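Local coordinates for putative cytochrome P450 YjiB (Bacillus subtilis subsp. subtilis, PDB 4RM4), which probably acts as a heme-dependent monooxygenase of the cytochrome P450 family, inserting oxygen into organic substrates, at residues A[39-50]-A[299-308]. Sequence-based numbering, arbitrary orientation.
Sequences VSFDEENQVWSV and IGGHLIKEGD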
loop_
_atom_site.group_PDB
_atom_site.type_symbol
_atom_site.label_atom_id
_atom_site.label_comp_id
_atom_site.label_asym_id
_atom_site.label_seq_id
_atom_site.Cartn_x
_atom_site.Cartn_y
_atom_site.Cartn_z
ATOM N N VAL A 39 -16.020 -18.073 6.989
ATOM C CA VAL A 39 -16.898 -17.254 6.161
ATOM C C VAL A 39 -18.055 -16.776 7.037
ATOM O O VAL A 39 -18.938 -17.538 7.375
ATOM C CB VAL A 39 -17.440 -18.022 4.942
ATOM C CG1 VAL A 39 -18.372 -17.135 4.133
ATOM C CG2 VAL A 39 -16.287 -18.513 4.078
ATOM N N SER A 40 -18.038 -15.503 7.398
ATOM C CA SER A 40 -18.871 -15.009 8.494
ATOM C C SER A 40 -19.755 -13.854 8.026
ATOM O O SER A 40 -19.313 -13.039 7.231
ATOM C CB SER A 40 -17.943 -14.529 9.618
ATOM O OG SER A 40 -18.667 -13.979 10.691
ATOM N N PHE A 41 -20.997 -13.778 8.511
ATOM C CA PHE A 41 -21.869 -12.661 8.126
ATOM C C PHE A 41 -22.170 -11.742 9.305
ATOM O O PHE A 41 -22.595 -12.183 10.364
ATOM C CB PHE A 41 -23.178 -13.168 7.512
ATOM C CG PHE A 41 -23.980 -12.093 6.825
ATOM C CD1 PHE A 41 -23.524 -11.526 5.644
ATOM C CD2 PHE A 41 -25.196 -11.665 7.347
ATOM C CE1 PHE A 41 -24.242 -10.545 5.004
ATOM C CE2 PHE A 41 -25.933 -10.668 6.695
ATOM C CZ PHE A 41 -25.452 -10.110 5.526
ATOM N N ASP A 42 -21.943 -10.453 9.104
ATOM C CA ASP A 42 -22.180 -9.449 10.131
ATOM C C ASP A 42 -23.574 -8.899 9.892
ATOM O O ASP A 42 -23.835 -8.287 8.860
ATOM C CB ASP A 42 -21.099 -8.365 9.999
ATOM C CG ASP A 42 -21.312 -7.187 10.936
ATOM O OD1 ASP A 42 -22.471 -6.828 11.227
ATOM O OD2 ASP A 42 -20.291 -6.594 11.347
ATOM N N GLU A 43 -24.487 -9.158 10.824
ATOM C CA GLU A 43 -25.883 -8.802 10.608
ATOM C C GLU A 43 -26.138 -7.303 10.766
ATOM O O GLU A 43 -27.133 -6.803 10.264
ATOM C CB GLU A 43 -26.802 -9.590 11.549
ATOM C CG GLU A 43 -26.587 -11.098 11.517
ATOM C CD GLU A 43 -27.181 -11.784 10.288
ATOM O OE1 GLU A 43 -28.020 -11.189 9.586
ATOM O OE2 GLU A 43 -26.775 -12.923 10.004
ATOM N N GLU A 44 -25.265 -6.593 11.479
ATOM C CA GLU A 44 -25.492 -5.160 11.635
ATOM C C GLU A 44 -25.141 -4.466 10.334
ATOM O O GLU A 44 -25.952 -3.719 9.765
ATOM C CB GLU A 44 -24.680 -4.567 12.792
ATOM C CG GLU A 44 -25.027 -3.098 13.043
ATOM C CD GLU A 44 -24.267 -2.443 14.181
ATOM O OE1 GLU A 44 -23.541 -3.122 14.947
ATOM O OE2 GLU A 44 -24.408 -1.209 14.305
ATOM N N ASN A 45 -23.919 -4.705 9.878
ATOM C CA ASN A 45 -23.410 -4.028 8.689
ATOM C C ASN A 45 -23.764 -4.755 7.390
ATOM O O ASN A 45 -23.566 -4.229 6.292
ATOM C CB ASN A 45 -21.911 -3.777 8.839
ATOM C CG ASN A 45 -21.569 -3.106 10.176
ATOM O OD1 ASN A 45 -21.865 -1.931 10.386
ATOM N ND2 ASN A 45 -20.962 -3.857 11.080
ATOM N N GLN A 46 -24.346 -5.944 7.526
ATOM C CA GLN A 46 -24.737 -6.762 6.386
ATOM C C GLN A 46 -23.574 -6.991 5.427
ATOM O O GLN A 46 -23.670 -6.722 4.230
ATOM C CB GLN A 46 -25.928 -6.144 5.650
ATOM C CG GLN A 46 -27.200 -6.072 6.491
ATOM C CD GLN A 46 -27.938 -7.393 6.559
ATOM O OE1 GLN A 46 -28.280 -7.983 5.533
ATOM N NE2 GLN A 46 -28.195 -7.867 7.777
ATOM N N VAL A 47 -22.470 -7.482 5.967
ATOM C CA VAL A 47 -21.308 -7.785 5.168
ATOM C C VAL A 47 -20.705 -9.127 5.550
ATOM O O VAL A 47 -20.681 -9.514 6.726
ATOM C CB VAL A 47 -20.252 -6.667 5.274
ATOM C CG1 VAL A 47 -19.055 -6.986 4.397
ATOM C CG2 VAL A 47 -20.862 -5.339 4.865
ATOM N N TRP A 48 -20.253 -9.851 4.534
ATOM C CA TRP A 48 -19.502 -11.079 4.734
ATOM C C TRP A 48 -18.013 -10.809 4.940
ATOM O O TRP A 48 -17.449 -9.944 4.291
ATOM C CB TRP A 48 -19.650 -11.961 3.497
ATOM C CG TRP A 48 -21.013 -12.522 3.290
ATOM C CD1 TRP A 48 -21.994 -12.040 2.486
ATOM C CD2 TRP A 48 -21.514 -13.717 3.867
ATOM N NE1 TRP A 48 -23.098 -12.854 2.541
ATOM C CE2 TRP A 48 -22.825 -13.897 3.390
ATOM C CE3 TRP A 48 -20.987 -14.644 4.769
ATOM C CZ2 TRP A 48 -23.617 -14.971 3.777
ATOM C CZ3 TRP A 48 -21.766 -15.722 5.140
ATOM C CH2 TRP A 48 -23.072 -15.868 4.651
ATOM N N SER A 49 -17.382 -11.581 5.816
ATOM C CA SER A 49 -15.930 -11.545 5.977
ATOM C C SER A 49 -15.343 -12.916 5.639
ATOM O O SER A 49 -15.864 -13.945 6.049
ATOM C CB SER A 49 -15.548 -11.120 7.401
ATOM O OG SER A 49 -15.866 -9.752 7.594
ATOM N N VAL A 50 -14.272 -12.930 4.858
ATOM C CA VAL A 50 -13.707 -14.176 4.366
ATOM C C VAL A 50 -12.235 -14.220 4.796
ATOM O O VAL A 50 -11.524 -13.247 4.610
ATOM C CB VAL A 50 -13.859 -14.297 2.830
ATOM C CG1 VAL A 50 -13.065 -15.465 2.321
ATOM C CG2 VAL A 50 -15.342 -14.470 2.462
ATOM N N ILE A 299 -19.233 -19.156 -1.451
ATOM C CA ILE A 299 -17.839 -19.015 -1.090
ATOM C C ILE A 299 -17.595 -19.849 0.152
ATOM O O ILE A 299 -18.239 -19.650 1.174
ATOM C CB ILE A 299 -17.460 -17.547 -0.827
ATOM C CG1 ILE A 299 -17.418 -16.768 -2.145
ATOM C CG2 ILE A 299 -16.108 -17.468 -0.141
ATOM C CD1 ILE A 299 -16.285 -17.204 -3.075
ATOM N N GLY A 300 -16.677 -20.803 0.044
ATOM C CA GLY A 300 -16.407 -21.726 1.127
ATOM C C GLY A 300 -17.652 -22.480 1.546
ATOM O O GLY A 300 -17.787 -22.858 2.699
ATOM N N GLY A 301 -18.575 -22.679 0.608
ATOM C CA GLY A 301 -19.806 -23.392 0.901
ATOM C C GLY A 301 -20.906 -22.546 1.525
ATOM O O GLY A 301 -21.895 -23.081 2.026
ATOM N N HIS A 302 -20.743 -21.224 1.492
ATOM C CA HIS A 302 -21.757 -20.313 2.006
ATOM C C HIS A 302 -22.341 -19.478 0.865
ATOM O O HIS A 302 -21.599 -18.927 0.055
ATOM C CB HIS A 302 -21.165 -19.371 3.061
ATOM C CG HIS A 302 -20.805 -20.042 4.351
ATOM N ND1 HIS A 302 -19.590 -20.660 4.558
ATOM C CD2 HIS A 302 -21.498 -20.176 5.507
ATOM C CE1 HIS A 302 -19.553 -21.156 5.784
ATOM N NE2 HIS A 302 -20.697 -20.879 6.378
ATOM N N LEU A 303 -23.665 -19.360 0.822
ATOM C CA LEU A 303 -24.320 -18.627 -0.257
ATOM C C LEU A 303 -24.280 -17.109 -0.072
ATOM O O LEU A 303 -24.878 -16.562 0.851
ATOM C CB LEU A 303 -25.768 -19.094 -0.430
ATOM C CG LEU A 303 -26.651 -18.320 -1.421
ATOM C CD1 LEU A 303 -26.091 -18.337 -2.841
ATOM C CD2 LEU A 303 -28.070 -18.880 -1.406
ATOM N N ILE A 304 -23.570 -16.443 -0.966
ATOM C CA ILE A 304 -23.486 -14.990 -0.955
ATOM C C ILE A 304 -24.459 -14.445 -1.989
ATOM O O ILE A 304 -24.384 -14.793 -3.154
ATOM C CB ILE A 304 -22.055 -14.557 -1.233
ATOM C CG1 ILE A 304 -21.158 -15.180 -0.145
ATOM C CG2 ILE A 304 -21.943 -13.027 -1.296
ATOM C CD1 ILE A 304 -19.692 -14.956 -0.328
ATOM N N LYS A 305 -25.378 -13.603 -1.543
ATOM C CA LYS A 305 -26.452 -13.101 -2.401
ATOM C C LYS A 305 -25.956 -12.013 -3.333
ATOM O O LYS A 305 -25.081 -11.227 -2.956
ATOM C CB LYS A 305 -27.586 -12.528 -1.553
ATOM C CG LYS A 305 -28.301 -13.535 -0.682
ATOM C CD LYS A 305 -29.331 -12.832 0.197
ATOM C CE LYS A 305 -30.208 -13.819 0.955
ATOM N NZ LYS A 305 -31.217 -13.104 1.793
ATOM N N GLU A 306 -26.525 -11.952 -4.535
ATOM C CA GLU A 306 -26.211 -10.864 -5.460
ATOM C C GLU A 306 -26.391 -9.544 -4.748
ATOM O O GLU A 306 -27.409 -9.311 -4.090
ATOM C CB GLU A 306 -27.062 -10.916 -6.734
ATOM C CG GLU A 306 -26.926 -9.651 -7.579
ATOM C CD GLU A 306 -27.465 -9.805 -8.996
ATOM O OE1 GLU A 306 -27.937 -10.905 -9.344
ATOM O OE2 GLU A 306 -27.399 -8.820 -9.768
ATOM N N GLY A 307 -25.386 -8.678 -4.861
ATOM C CA GLY A 307 -25.435 -7.393 -4.209
ATOM C C GLY A 307 -24.817 -7.342 -2.826
ATOM O O GLY A 307 -24.652 -6.254 -2.288
ATOM N N ASP A 308 -24.475 -8.500 -2.253
ATOM C CA ASP A 308 -23.870 -8.550 -0.916
ATOM C C ASP A 308 -22.439 -8.032 -0.931
ATOM O O ASP A 308 -21.691 -8.302 -1.863
ATOM C CB ASP A 308 -23.856 -9.977 -0.379
ATOM C CG ASP A 308 -25.189 -10.393 0.212
ATOM O OD1 ASP A 308 -26.188 -9.669 0.020
ATOM O OD2 ASP A 308 -25.230 -11.450 0.866
#
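The indole of Trp-48 projects from the hairpin 39-50 to segment 299-308, with Ile-304 over one face and Phe-41 of its own hairpin over the other. Ile-304 CG1 lies 4.0 Å from the centroid of the five-membered ring and 8° off its normal, a CH-pi contact, while its CG2 meets Trp-48 CD1 at 3.9 Å. At the indole edge NE1 donates to Asp-308 OD2 (3.1 Å, 150° at the hydrogen); NE1 reaches OD2 on the anti side, tilted somewhat out of the carboxylate plane, while OD2 lies close to the indole plane. The same OD2 takes a weak bond from the backbone N of Lys-305, first residue of the type II turn 305-308. Were Trp-48 replaced by an alanine, OD2 of Asp-308 would probably lose its indole donor and a gap would be likely to open between Phe-41 and Ile-304. Farther along, Val-39 lies alongside the His-302 ring, its CB 3.4 Å from ND1 of His-302, while its carbonyl O sits over the centre of the imidazole face. A chi1 of -70° sets this ring beside the backbone N, and its rotation points ND1 at Gly-300 O in a weak bond. Val-50 CG2 and Ile-299 CG2 meet at 4.0 Å, with the two side chains roughly perpendicular. Helix 53-61 touches Val-39, Val-50 and Ile-299. Strand 47-50 pairs in parallel with strand 309-312 in the P450 mixed sheet, and the hairpin of strands 297-299 and 302-304 packs beside strands 39-42 and 47-50.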